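Local atomic coordinates of TRAP dicarboxylate ABC transporter, substrate-binding protein (Roseobacter denitrificans, PDB entry 4OVQ), a protein that binds beta-D-glucuronate in the periplasm, probably as the solute-binding component that delivers the sugar acid to a TRAP transporter. Residues Asp34-Thr39 and Asp267-Arg272; Ala139-Gly144 and Gln259-Tyr264; Gln76-Ala81 and Ala131-Gln136; Asn25-Asn30 and Ala81-Asn86; Asn156-Val161 and Ala294-Ala299. All coordinates share one frame; numbering follows the deposited sequence. Where two conformers were deposited one is given.

Interaction 1 (Asp34-Thr39 and Asp267-Arg272); sequences DGYPNT and DLWNKR
The start of helix 37-52, with Tyr36 as its N-cap residue, packs against the long helix 248-282 beside the glucuronate site of this two-domain TRAP solute-binding fold. Pro37 CG lies 3.5 Å from Arg272 CB and 3.7 Å from Trp269 CE3, while Pro37 CB meets Leu268 CB at 4.0 Å. A proline suits the first turn of a helix, where the missing N-H costs no bond, and its compact ring fits between three side chains. Tyr36 and Trp269 run side by side and point the same way. The phenol OH of Tyr36 comes in at the edge of the indole, near its plane, 3.5 Å from CZ3 of Trp269, with the two ring planes 68° apart. With chi1 at -159° the Tyr36 ring swings away from its own backbone N and extends beside the indole; there its hydroxyl bonds to Ser211 of the sugar pocket, and its ring stacks on His32, another pocket residue. Arg272 crosses Pro37 at about a right angle, its chain bent at chi2 (50°). Ser276 takes its NE and Glu213 forms a salt bridge with NH1, so the flat group is held from both helix 248-282 and helix 209-214. Tyr36 CD1 lies over one face of the guanidinium, toward its rim, and at the edge NH2 of Arg272 lies 3.2 Å from Gly35 O.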
# COMPACT_ATOMS: atom_id res chain seq x y z
N ASP A 34 -2.32 3.31 16.64
CA ASP A 34 -3.59 3.81 17.07
C ASP A 34 -4.00 5.06 16.32
O ASP A 34 -3.19 5.95 16.06
CB ASP A 34 -3.60 4.13 18.57
CG ASP A 34 -3.50 2.89 19.46
OD1 ASP A 34 -3.70 1.76 18.97
OD2 ASP A 34 -3.21 3.07 20.67
N GLY A 35 -5.29 5.13 16.02
CA GLY A 35 -5.85 6.31 15.40
C GLY A 35 -5.59 6.46 13.93
O GLY A 35 -6.16 7.37 13.29
N TYR A 36 -4.73 5.58 13.38
CA TYR A 36 -4.46 5.60 11.96
C TYR A 36 -5.75 5.22 11.25
O TYR A 36 -6.51 4.38 11.76
CB TYR A 36 -3.36 4.59 11.62
CG TYR A 36 -2.64 4.83 10.33
CD1 TYR A 36 -1.60 5.76 10.25
CD2 TYR A 36 -2.96 4.10 9.18
CE1 TYR A 36 -0.94 5.97 9.05
CE2 TYR A 36 -2.30 4.29 7.99
CZ TYR A 36 -1.29 5.23 7.93
OH TYR A 36 -0.60 5.42 6.76
N PRO A 37 -6.00 5.86 10.11
CA PRO A 37 -7.23 5.64 9.35
C PRO A 37 -7.53 4.16 9.19
O PRO A 37 -8.65 3.71 9.47
CB PRO A 37 -6.93 6.30 8.01
CG PRO A 37 -6.05 7.49 8.42
CD PRO A 37 -5.21 6.96 9.56
N ASN A 38 -6.54 3.38 8.77
CA ASN A 38 -6.75 1.95 8.58
C ASN A 38 -7.10 1.19 9.85
O ASN A 38 -7.84 0.18 9.85
CB ASN A 38 -5.48 1.30 8.01
CG ASN A 38 -5.07 1.86 6.69
OD1 ASN A 38 -5.17 3.05 6.44
ND2 ASN A 38 -4.54 1.00 5.84
N THR A 39 -6.52 1.62 10.95
CA THR A 39 -6.76 1.00 12.21
C THR A 39 -8.22 1.19 12.65
O THR A 39 -8.92 0.23 12.96
CB THR A 39 -5.80 1.61 13.23
OG1 THR A 39 -4.44 1.38 12.78
CG2 THR A 39 -6.00 1.00 14.54
N ASP A 267 -12.88 8.48 4.08
CA ASP A 267 -13.15 9.76 4.76
C ASP A 267 -12.09 10.06 5.82
O ASP A 267 -11.62 11.20 5.95
CB ASP A 267 -14.53 9.73 5.43
CG ASP A 267 -15.67 9.68 4.43
OD1 ASP A 267 -15.47 10.07 3.25
OD2 ASP A 267 -16.79 9.27 4.82
N LEU A 268 -11.74 9.06 6.62
CA LEU A 268 -10.69 9.25 7.64
C LEU A 268 -9.37 9.60 6.97
O LEU A 268 -8.61 10.45 7.43
CB LEU A 268 -10.51 8.00 8.51
CG LEU A 268 -11.69 7.57 9.38
CD1 LEU A 268 -11.36 6.27 10.12
CD2 LEU A 268 -12.03 8.70 10.35
N TRP A 269 -9.07 8.90 5.87
CA TRP A 269 -7.79 9.06 5.18
C TRP A 269 -7.55 10.49 4.72
O TRP A 269 -6.48 11.06 4.95
CB TRP A 269 -7.69 8.10 3.98
CG TRP A 269 -6.34 8.25 3.35
CD1 TRP A 269 -6.03 8.97 2.23
CD2 TRP A 269 -5.11 7.73 3.86
NE1 TRP A 269 -4.66 8.92 2.00
CE2 TRP A 269 -4.08 8.18 3.00
CE3 TRP A 269 -4.78 6.96 4.96
CZ2 TRP A 269 -2.74 7.85 3.21
CZ3 TRP A 269 -3.46 6.65 5.18
CH2 TRP A 269 -2.45 7.08 4.28
N ASN A 270 -8.54 11.10 4.07
CA ASN A 270 -8.32 12.43 3.53
C ASN A 270 -8.07 13.48 4.62
O ASN A 270 -7.21 14.35 4.46
CB ASN A 270 -9.46 12.83 2.58
CG ASN A 270 -9.35 12.15 1.21
OD1 ASN A 270 -10.31 11.56 0.71
ND2 ASN A 270 -8.17 12.22 0.61
N LYS A 271 -8.76 13.37 5.74
CA LYS A 271 -8.48 14.26 6.87
C LYS A 271 -7.09 14.00 7.46
O LYS A 271 -6.44 14.90 8.00
CB LYS A 271 -9.56 14.10 7.93
CG LYS A 271 -10.90 14.72 7.52
CD LYS A 271 -11.80 14.90 8.71
CE LYS A 271 -12.49 13.60 9.08
NZ LYS A 271 -13.00 13.63 10.48
N ARG A 272 -6.60 12.77 7.36
CA ARG A 272 -5.38 12.40 8.06
C ARG A 272 -4.17 12.86 7.30
O ARG A 272 -3.15 13.21 7.90
CB ARG A 272 -5.29 10.90 8.27
CG ARG A 272 -4.01 10.45 8.95
CD ARG A 272 -3.78 11.27 10.20
NE ARG A 272 -2.62 10.80 10.92
CZ ARG A 272 -2.64 9.85 11.85
NH1 ARG A 272 -1.50 9.51 12.45
NH2 ARG A 272 -3.78 9.30 12.22

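Interaction 2 (Ala139-Gly144 and Gln259-Tyr264); sequences AWYDAG and QESALY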
# COMPACT_ATOMS: atom_id res chain seq x y z
N ALA A 139 -12.78 -5.03 -0.27
CA ALA A 139 -12.94 -3.60 -0.46
C ALA A 139 -11.58 -2.96 -0.59
O ALA A 139 -10.57 -3.56 -0.17
CB ALA A 139 -13.70 -2.99 0.69
N TRP A 140 -11.53 -1.77 -1.16
CA TRP A 140 -10.30 -1.05 -1.37
C TRP A 140 -10.14 0.14 -0.38
O TRP A 140 -11.06 0.96 -0.18
CB TRP A 140 -10.24 -0.49 -2.81
CG TRP A 140 -10.41 -1.49 -3.91
CD1 TRP A 140 -11.44 -1.52 -4.81
CD2 TRP A 140 -9.53 -2.56 -4.25
NE1 TRP A 140 -11.26 -2.57 -5.67
CE2 TRP A 140 -10.09 -3.21 -5.37
CE3 TRP A 140 -8.33 -3.05 -3.73
CZ2 TRP A 140 -9.50 -4.33 -5.96
CZ3 TRP A 140 -7.74 -4.15 -4.33
CH2 TRP A 140 -8.33 -4.78 -5.43
N TYR A 141 -8.95 0.26 0.18
CA TYR A 141 -8.60 1.38 1.04
C TYR A 141 -7.63 2.33 0.32
O TYR A 141 -6.84 1.89 -0.53
CB TYR A 141 -7.86 0.86 2.28
CG TYR A 141 -8.68 0.36 3.44
CD1 TYR A 141 -10.07 0.26 3.43
CD2 TYR A 141 -8.01 -0.01 4.61
CE1 TYR A 141 -10.76 -0.20 4.55
CE2 TYR A 141 -8.68 -0.47 5.72
CZ TYR A 141 -10.04 -0.56 5.69
OH TYR A 141 -10.69 -1.01 6.82
N ASP A 142 -7.68 3.61 0.68
CA ASP A 142 -6.76 4.64 0.20
C ASP A 142 -5.48 4.61 1.01
O ASP A 142 -5.50 4.48 2.25
CB ASP A 142 -7.46 6.00 0.41
CG ASP A 142 -6.88 7.13 -0.44
OD1 ASP A 142 -5.76 7.03 -0.97
OD2 ASP A 142 -7.60 8.14 -0.59
N ALA A 143 -4.33 4.72 0.33
CA ALA A 143 -3.04 4.95 0.99
C ALA A 143 -2.29 6.07 0.31
O ALA A 143 -1.06 6.19 0.45
CB ALA A 143 -2.18 3.68 1.02
N GLY A 144 -3.02 6.92 -0.41
CA GLY A 144 -2.44 8.08 -1.03
C GLY A 144 -1.31 7.79 -1.99
O GLY A 144 -1.23 6.72 -2.58
N GLN A 259 -17.19 -3.04 2.52
CA GLN A 259 -17.40 -1.86 1.69
C GLN A 259 -17.67 -0.59 2.52
O GLN A 259 -17.14 0.47 2.23
CB GLN A 259 -18.52 -2.12 0.68
CG GLN A 259 -18.18 -3.16 -0.38
CD GLN A 259 -19.37 -3.62 -1.20
OE1 GLN A 259 -20.50 -3.21 -0.96
NE2 GLN A 259 -19.12 -4.46 -2.18
N GLU A 260 -18.49 -0.72 3.56
CA GLU A 260 -18.81 0.40 4.42
C GLU A 260 -17.59 0.84 5.26
O GLU A 260 -17.34 2.03 5.43
CB GLU A 260 -20.03 0.05 5.26
CG GLU A 260 -21.29 -0.04 4.40
CD GLU A 260 -22.54 -0.45 5.18
OE1 GLU A 260 -22.42 -0.75 6.37
OE2 GLU A 260 -23.64 -0.46 4.57
N SER A 261 -16.81 -0.12 5.76
CA SER A 261 -15.56 0.20 6.41
C SER A 261 -14.67 0.99 5.48
O SER A 261 -14.04 1.96 5.87
CB SER A 261 -14.86 -1.09 6.79
OG SER A 261 -13.49 -0.92 7.13
N ALA A 262 -14.60 0.57 4.21
CA ALA A 262 -13.73 1.28 3.28
C ALA A 262 -14.18 2.69 2.94
O ALA A 262 -13.35 3.57 2.81
CB ALA A 262 -13.48 0.44 2.03
N LEU A 263 -15.49 2.91 2.79
CA LEU A 263 -15.96 4.28 2.61
C LEU A 263 -15.59 5.16 3.81
O LEU A 263 -15.15 6.29 3.66
CB LEU A 263 -17.46 4.28 2.36
CG LEU A 263 -17.88 3.60 1.05
CD1 LEU A 263 -19.37 3.66 0.89
CD2 LEU A 263 -17.20 4.24 -0.18
N TYR A 264 -15.70 4.61 5.02
CA TYR A 264 -15.28 5.34 6.22
C TYR A 264 -13.76 5.61 6.22
O TYR A 264 -13.30 6.73 6.46
CB TYR A 264 -15.71 4.52 7.44
CG TYR A 264 -15.46 5.13 8.80
CD1 TYR A 264 -15.77 6.46 9.08
CD2 TYR A 264 -14.95 4.34 9.82
CE1 TYR A 264 -15.56 6.99 10.35
CE2 TYR A 264 -14.74 4.85 11.07
CZ TYR A 264 -15.04 6.17 11.33
OH TYR A 264 -14.81 6.64 12.61
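Ser261 OG has two partners: it accepts a 2.8 Å hydrogen bond from Tyr141 OH and is also bonded to the backbone carbonyl of Ala41 in helix 37-52. The buried serine hydroxyl thus ties together three elements of the alpha/beta domain, for Tyr141 ends strand 135-141, an outermost strand of the five-stranded mixed sheet, and Ser261 lies on helix 248-282. Strand and helix segments run nearly parallel, 16° apart, with axes only 7.4 Å from each other. Such closeness calls for small residues. Ala262 points its methyl toward the strand, its CB 3.7 Å from Ala139 CB and 3.3 Å from Trp140 O. The Tyr141 ring meets the helix with its edge: CE1 of Tyr141 lies 3.6 Å from Ala262 CA, and both Ala262 CB and Ser261 OG are near the ring plane. A chi1 of -83° lays the ring along the flank of the helix, which carries the hydroxyl past Ala262 to the serine. Beyond the strand the chain bends in an Asx turn, where Asp142 OD1 accepts from Gly144 N at 2.8 Å, on its anti side and 34° out of the carboxylate plane.

Interaction 3 (Gln76-Ala81 and Ala131-Gln136); sequences QVRAGA and AEKGIQ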
# COMPACT_ATOMS: atom_id res chain seq x y z
N GLN A 76 0.21 -16.01 5.87
CA GLN A 76 -0.70 -16.60 6.86
C GLN A 76 -2.15 -16.56 6.36
O GLN A 76 -2.90 -17.51 6.56
CB GLN A 76 -0.59 -15.89 8.22
CG GLN A 76 0.73 -16.06 8.93
CD GLN A 76 0.78 -15.25 10.23
OE1 GLN A 76 -0.11 -15.35 11.07
NE2 GLN A 76 1.81 -14.44 10.37
N VAL A 77 -2.56 -15.47 5.73
CA VAL A 77 -3.92 -15.38 5.20
C VAL A 77 -4.10 -16.40 4.07
O VAL A 77 -5.07 -17.14 4.04
CB VAL A 77 -4.29 -13.94 4.78
CG1 VAL A 77 -5.59 -13.89 4.06
CG2 VAL A 77 -4.45 -13.09 6.05
N ARG A 78 -3.13 -16.48 3.19
CA ARG A 78 -3.23 -17.41 2.06
C ARG A 78 -3.34 -18.86 2.57
O ARG A 78 -4.14 -19.66 2.08
CB ARG A 78 -2.00 -17.26 1.17
CG ARG A 78 -2.13 -18.01 -0.12
CD ARG A 78 -0.93 -17.80 -1.02
NE ARG A 78 -1.18 -18.43 -2.31
CZ ARG A 78 -0.28 -19.12 -3.01
NH1 ARG A 78 0.95 -19.31 -2.55
NH2 ARG A 78 -0.64 -19.66 -4.19
N ALA A 79 -2.57 -19.17 3.60
CA ALA A 79 -2.52 -20.51 4.18
C ALA A 79 -3.70 -20.83 5.11
O ALA A 79 -3.86 -21.98 5.58
CB ALA A 79 -1.20 -20.69 4.93
N GLY A 80 -4.51 -19.83 5.43
CA GLY A 80 -5.62 -20.02 6.33
C GLY A 80 -5.31 -20.01 7.81
O GLY A 80 -6.17 -20.33 8.63
N ALA A 81 -4.09 -19.62 8.17
CA ALA A 81 -3.72 -19.46 9.56
C ALA A 81 -4.27 -18.15 10.17
O ALA A 81 -4.41 -18.03 11.39
CB ALA A 81 -2.22 -19.49 9.67
N ALA A 131 -7.84 -13.77 -6.05
CA ALA A 131 -8.68 -14.87 -5.62
C ALA A 131 -8.04 -16.19 -6.06
O ALA A 131 -8.03 -17.17 -5.31
CB ALA A 131 -10.09 -14.71 -6.20
N GLU A 132 -7.47 -16.17 -7.27
CA GLU A 132 -6.68 -17.25 -7.87
C GLU A 132 -5.50 -17.74 -7.00
O GLU A 132 -5.14 -18.92 -7.03
CB GLU A 132 -6.18 -16.79 -9.25
CG GLU A 132 -4.96 -17.52 -9.83
CD GLU A 132 -4.45 -16.89 -11.14
OE1 GLU A 132 -5.28 -16.33 -11.90
OE2 GLU A 132 -3.23 -16.94 -11.41
N LYS A 133 -4.90 -16.83 -6.24
CA LYS A 133 -3.86 -17.18 -5.27
C LYS A 133 -4.35 -17.27 -3.82
O LYS A 133 -3.56 -17.18 -2.89
CB LYS A 133 -2.70 -16.17 -5.33
CG LYS A 133 -2.00 -16.10 -6.67
CD LYS A 133 -1.19 -17.35 -6.98
CE LYS A 133 -0.67 -17.30 -8.39
NZ LYS A 133 0.61 -18.02 -8.51
N GLY A 134 -5.66 -17.42 -3.64
CA GLY A 134 -6.22 -17.76 -2.35
C GLY A 134 -6.58 -16.60 -1.44
O GLY A 134 -6.90 -16.78 -0.27
N ILE A 135 -6.50 -15.39 -2.00
CA ILE A 135 -6.81 -14.21 -1.21
C ILE A 135 -7.86 -13.31 -1.87
O ILE A 135 -7.65 -12.74 -2.93
CB ILE A 135 -5.56 -13.40 -0.89
CG1 ILE A 135 -4.90 -12.84 -2.11
CG2 ILE A 135 -4.58 -14.21 -0.05
CD1 ILE A 135 -3.50 -12.38 -1.84
N GLN A 136 -9.01 -13.22 -1.23
CA GLN A 136 -10.14 -12.48 -1.81
C GLN A 136 -10.17 -11.02 -1.32
O GLN A 136 -10.33 -10.77 -0.12
CB GLN A 136 -11.42 -13.20 -1.40
CG GLN A 136 -12.69 -12.46 -1.61
CD GLN A 136 -13.17 -12.64 -2.99
OE1 GLN A 136 -13.33 -13.77 -3.45
NE2 GLN A 136 -13.33 -11.54 -3.70
O HOH W 1 -5.79 -19.50 0.28
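Val77, in the last turn of helix 70-79, meets Ile135 through methyl groups: its CG1 lies 4.2 Å from CG2 of Ile135. Apolar branched side chains suit this buried seam, and beta-branching favours the strand position of Ile135. Arg78 follows and does the polar work. Its chain is extended from CG to NE, with CG turned away from the backbone N (chi1 -171°), which carries it along the neighbouring turn until NE donates to Lys133 O at 2.8 Å. The bond is bent (144° at the hydrogen); the oxygen lies close to the guanidinium plane, while the donor is tilted 34° from the carbonyl plane. The two side chains run side by side and point the same way, the aliphatic CD of Lys133 lying 3.7 Å from NH2 of Arg78. Gly134 has positive phi, which glycine adopts readily, and with no side chain it lets the backbones approach, its CA 5.3 Å from CA of Arg78. Gly80 then closes helix 70-79 by its positive phi. Both segments therefore carry helix C-termini ended by Schellman motifs, each with glycine at the C-prime position.

Interaction 4 (Asn25-Asn30 and Ala81-Asn86); sequences NWRGWN and ALEIGN
Trp26 and Glu83 set their flat groups almost parallel, ring and carboxylate planes 8° apart, where strands 25-29 and 84-88 begin to pair as parallel neighbours in the five-stranded sheet. The aliphatic part of Glu83 covers one face of the indole: CB makes a CH-pi contact 4.2 Å from the five-membered ring centroid of Trp26, and CG of Glu83 lies 3.6 Å from CD1 of Trp26. A bend at chi2 (77°) turns the carboxylate back to the backbone, where OE1 accepts from Arg27 N at 2.8 Å, the donor sitting above the carboxylate plane. Arg27 crosses Leu82 at about a right angle, one guanidinium face resting on CD1 of Leu82. Gly28 pairs with Ile84 and Trp29 with Gly85, the glycines permitting close strands; Ile84 N bonds to Arg27 O, Trp29 N to Ile84 O and Asn86 N to Trp29 O. Trp29, whose NE1 bonds to Gly68, packs beside pocket residue Gln70. Its ring edge faces the next strand, with CZ3 of Trp29 3.3 Å from Asn86 O.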
# COMPACT_ATOMS: atom_id res chain seq x y z
N ASN A 25 -14.88 -17.18 14.96
CA ASN A 25 -14.16 -16.05 15.55
C ASN A 25 -12.83 -15.87 14.82
O ASN A 25 -11.90 -16.68 14.94
CB ASN A 25 -13.93 -16.29 17.03
CG ASN A 25 -15.24 -16.50 17.79
OD1 ASN A 25 -16.31 -16.04 17.37
ND2 ASN A 25 -15.16 -17.20 18.93
N TRP A 26 -12.76 -14.79 14.05
CA TRP A 26 -11.63 -14.58 13.18
C TRP A 26 -10.55 -13.70 13.81
O TRP A 26 -10.80 -12.95 14.75
CB TRP A 26 -12.11 -13.90 11.88
CG TRP A 26 -13.12 -14.69 11.04
CD1 TRP A 26 -13.42 -16.03 11.14
CD2 TRP A 26 -13.94 -14.19 9.97
NE1 TRP A 26 -14.36 -16.37 10.20
CE2 TRP A 26 -14.70 -15.27 9.48
CE3 TRP A 26 -14.11 -12.93 9.39
CZ2 TRP A 26 -15.61 -15.12 8.42
CZ3 TRP A 26 -15.00 -12.78 8.35
CH2 TRP A 26 -15.76 -13.86 7.89
N ARG A 27 -9.36 -13.78 13.22
CA ARG A 27 -8.27 -12.90 13.57
C ARG A 27 -7.87 -12.12 12.32
O ARG A 27 -7.91 -12.66 11.21
CB ARG A 27 -7.09 -13.70 14.11
CG ARG A 27 -7.47 -14.42 15.39
CD ARG A 27 -6.56 -15.56 15.72
NE ARG A 27 -5.18 -15.12 15.84
CZ ARG A 27 -4.18 -15.46 15.02
NH1 ARG A 27 -4.37 -16.26 13.97
NH2 ARG A 27 -2.96 -14.99 15.27
N GLY A 28 -7.51 -10.86 12.54
CA GLY A 28 -7.09 -9.98 11.47
C GLY A 28 -5.80 -9.24 11.75
O GLY A 28 -5.47 -8.93 12.90
N TRP A 29 -5.07 -8.93 10.67
CA TRP A 29 -3.80 -8.21 10.74
C TRP A 29 -3.88 -6.81 10.18
O TRP A 29 -4.51 -6.58 9.12
CB TRP A 29 -2.74 -9.01 9.96
CG TRP A 29 -1.35 -8.51 9.91
CD1 TRP A 29 -0.30 -8.94 10.68
CD2 TRP A 29 -0.80 -7.54 9.00
NE1 TRP A 29 0.84 -8.28 10.33
CE2 TRP A 29 0.57 -7.41 9.31
CE3 TRP A 29 -1.34 -6.74 7.98
CZ2 TRP A 29 1.42 -6.52 8.62
CZ3 TRP A 29 -0.52 -5.84 7.32
CH2 TRP A 29 0.87 -5.77 7.60
N ASN A 30 -3.25 -5.88 10.87
CA ASN A 30 -3.04 -4.53 10.37
C ASN A 30 -1.71 -4.05 10.93
O ASN A 30 -1.40 -4.30 12.10
CB ASN A 30 -4.20 -3.61 10.84
CG ASN A 30 -3.88 -2.12 10.74
OD1 ASN A 30 -3.35 -1.66 9.74
ND2 ASN A 30 -4.23 -1.33 11.76
N ALA A 81 -4.09 -19.62 8.17
CA ALA A 81 -3.72 -19.46 9.56
C ALA A 81 -4.27 -18.15 10.17
O ALA A 81 -4.41 -18.03 11.39
CB ALA A 81 -2.22 -19.49 9.67
N LEU A 82 -4.62 -17.22 9.29
CA LEU A 82 -5.24 -15.94 9.65
C LEU A 82 -6.36 -15.73 8.66
O LEU A 82 -6.21 -16.02 7.49
CB LEU A 82 -4.20 -14.85 9.47
CG LEU A 82 -4.09 -13.65 10.37
CD1 LEU A 82 -4.11 -14.08 11.83
CD2 LEU A 82 -2.80 -12.92 10.01
N GLU A 83 -7.49 -15.21 9.10
CA GLU A 83 -8.61 -15.05 8.18
C GLU A 83 -8.55 -13.72 7.39
O GLU A 83 -8.97 -13.68 6.24
CB GLU A 83 -9.94 -15.10 8.94
CG GLU A 83 -10.22 -16.47 9.62
CD GLU A 83 -9.43 -16.73 10.92
OE1 GLU A 83 -8.75 -15.86 11.48
OE2 GLU A 83 -9.49 -17.90 11.38
N ILE A 84 -8.09 -12.67 8.05
CA ILE A 84 -8.28 -11.31 7.53
C ILE A 84 -6.98 -10.54 7.57
O ILE A 84 -6.20 -10.65 8.53
CB ILE A 84 -9.35 -10.55 8.38
CG1 ILE A 84 -10.73 -11.19 8.20
CG2 ILE A 84 -9.35 -9.09 8.04
CD1 ILE A 84 -11.38 -10.97 6.85
N GLY A 85 -6.77 -9.70 6.55
CA GLY A 85 -5.71 -8.71 6.61
C GLY A 85 -6.14 -7.43 5.90
O GLY A 85 -6.93 -7.45 4.98
N ASN A 86 -5.65 -6.30 6.38
CA ASN A 86 -5.61 -5.10 5.58
C ASN A 86 -4.20 -5.05 5.00
O ASN A 86 -3.24 -4.76 5.70
CB ASN A 86 -5.92 -3.86 6.44
CG ASN A 86 -5.35 -2.57 5.86
OD1 ASN A 86 -4.86 -1.71 6.60
ND2 ASN A 86 -5.39 -2.43 4.55
O HOH W 2 -10.16 -18.23 14.08
O HOH W 3 -6.75 -17.04 12.87
O HOH W 4 -2.29 -3.01 7.52

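Interaction 5 (Asn156-Val161 and Ala294-Ala299); sequences NTPADV and APFQAA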
# COMPACT_ATOMS: atom_id res chain seq x y z
N ASN A 156 15.20 16.69 -6.18
CA ASN A 156 14.49 17.38 -7.24
C ASN A 156 14.68 16.74 -8.60
O ASN A 156 13.84 16.88 -9.48
CB ASN A 156 14.90 18.86 -7.32
CG ASN A 156 14.31 19.66 -6.20
OD1 ASN A 156 13.11 19.97 -6.21
ND2 ASN A 156 15.12 19.97 -5.20
N THR A 157 15.78 16.02 -8.76
CA THR A 157 16.07 15.34 -10.01
C THR A 157 16.60 13.95 -9.70
O THR A 157 17.04 13.70 -8.57
CB THR A 157 17.11 16.12 -10.86
OG1 THR A 157 18.42 15.95 -10.32
CG2 THR A 157 16.76 17.59 -10.87
N PRO A 158 16.53 13.03 -10.67
CA PRO A 158 17.13 11.71 -10.48
C PRO A 158 18.58 11.77 -10.01
O PRO A 158 18.99 10.92 -9.23
CB PRO A 158 17.04 11.08 -11.88
CG PRO A 158 15.80 11.69 -12.46
CD PRO A 158 15.74 13.11 -11.91
N ALA A 159 19.35 12.76 -10.46
CA ALA A 159 20.71 12.93 -9.99
C ALA A 159 20.80 13.00 -8.46
O ALA A 159 21.79 12.56 -7.90
CB ALA A 159 21.32 14.19 -10.60
N ASP A 160 19.78 13.54 -7.80
CA ASP A 160 19.81 13.64 -6.33
C ASP A 160 19.67 12.29 -5.63
O ASP A 160 19.97 12.18 -4.44
CB ASP A 160 18.70 14.57 -5.84
CG ASP A 160 18.90 15.99 -6.31
OD1 ASP A 160 20.07 16.42 -6.36
OD2 ASP A 160 17.88 16.64 -6.63
N VAL A 161 19.23 11.27 -6.36
CA VAL A 161 19.05 9.93 -5.79
C VAL A 161 20.31 9.09 -5.99
O VAL A 161 20.50 8.06 -5.35
CB VAL A 161 17.81 9.22 -6.43
CG1 VAL A 161 17.54 7.88 -5.78
CG2 VAL A 161 16.56 10.09 -6.32
N ALA A 294 9.11 14.48 -15.07
CA ALA A 294 9.25 13.74 -16.32
C ALA A 294 10.48 12.85 -16.38
O ALA A 294 10.43 11.75 -16.92
CB ALA A 294 9.23 14.68 -17.49
N PRO A 295 11.62 13.33 -15.85
CA PRO A 295 12.80 12.47 -15.92
C PRO A 295 12.74 11.27 -14.98
O PRO A 295 13.39 10.26 -15.24
CB PRO A 295 13.94 13.41 -15.51
CG PRO A 295 13.40 14.78 -15.77
CD PRO A 295 11.96 14.69 -15.40
N PHE A 296 11.98 11.40 -13.89
CA PHE A 296 11.73 10.26 -13.01
C PHE A 296 10.90 9.24 -13.75
O PHE A 296 11.23 8.05 -13.75
CB PHE A 296 11.01 10.71 -11.75
CG PHE A 296 11.87 11.50 -10.81
CD1 PHE A 296 12.61 10.87 -9.83
CD2 PHE A 296 11.94 12.89 -10.92
CE1 PHE A 296 13.41 11.62 -8.96
CE2 PHE A 296 12.73 13.63 -10.07
CZ PHE A 296 13.47 13.00 -9.09
N GLN A 297 9.83 9.70 -14.40
CA GLN A 297 9.02 8.80 -15.21
C GLN A 297 9.82 8.15 -16.33
O GLN A 297 9.70 6.96 -16.57
CB GLN A 297 7.87 9.55 -15.85
CG GLN A 297 7.00 10.30 -14.90
CD GLN A 297 5.66 10.62 -15.50
OE1 GLN A 297 5.07 9.78 -16.19
NE2 GLN A 297 5.18 11.83 -15.25
N ALA A 298 10.59 8.95 -17.07
CA ALA A 298 11.31 8.42 -18.22
C ALA A 298 12.25 7.31 -17.81
O ALA A 298 12.49 6.36 -18.55
CB ALA A 298 12.08 9.54 -18.91
N ALA A 299 12.80 7.43 -16.60
CA ALA A 299 13.79 6.49 -16.12
C ALA A 299 13.17 5.12 -15.78
O ALA A 299 13.88 4.12 -15.64
CB ALA A 299 14.47 7.05 -14.86
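Pro158 lies over the face of the Phe296 ring in a CH-pi contact: its CD is 3.7 Å from the ring centroid and 20° off the ring normal. Proline suits this place because its CD, bonded to the amide nitrogen, carries polarised C-H groups and presents them on a rigid, compact ring. The peptide leading into it shares the contact, with Thr157 C 3.3 Å from Phe296 CZ. Asn156 O comes instead to the ring edge, 3.5 Å from CE2 of Phe296, where the aromatic hydrogens offer a slightly positive rim. On another part of that edge Val161 CG2 touches CE1 more loosely. Pro295 completes the shell, crossing Pro158 at about a right angle with its CB 4.0 Å from Pro158 CG.

Phe296 reaches the loop because its chi1 of -71° places CG beside the backbone N, sending the ring out from helix 294-298; Leu181 and Phe106 also pack on it. On the other segment, Asp160 fixes the shape of the turn. Its OD2 accepts from two backbone donors, Asn156 N at 2.7 Å, through the anti lone pair, and Thr157 N at 3.1 Å, from above the carboxylate plane. The arrangement is a proline-aromatic CH-pi contact joining the loop between strands 146-150 and 165-168 to the short helix after strand 286-289, about 12 Å, by the Val161 side chain, from that of the glucuronate-binding Arg167.

How the interactions relate
Interactions 1, 2 and 4 meet near the glucuronate pocket. Interactions 1 and 2 share helix 248-282, their centres 10 Å apart, and Trp269 packs on the turn after Tyr141, with its CD1 3.3 Å from Asp142 OD2. Interaction 4 joins interaction 1 through a probable hydrogen bond from Asn38 ND2 to Asn86 OD1 (2.8 Å); Asn86 ND2 also bonds to Glu234, a glucuronate-binding residue. Tyr141 CD2 touches Asn86 ND2 at 3.6 Å, linking interaction 2 to the same cluster. Interaction 3 shares Ala81 with interaction 4 but lies farther out, Val77 being about 13 Å from the sugar by its side chain. Interaction 5 stands apart, its centre about 31 Å from those of interactions 1 and 2.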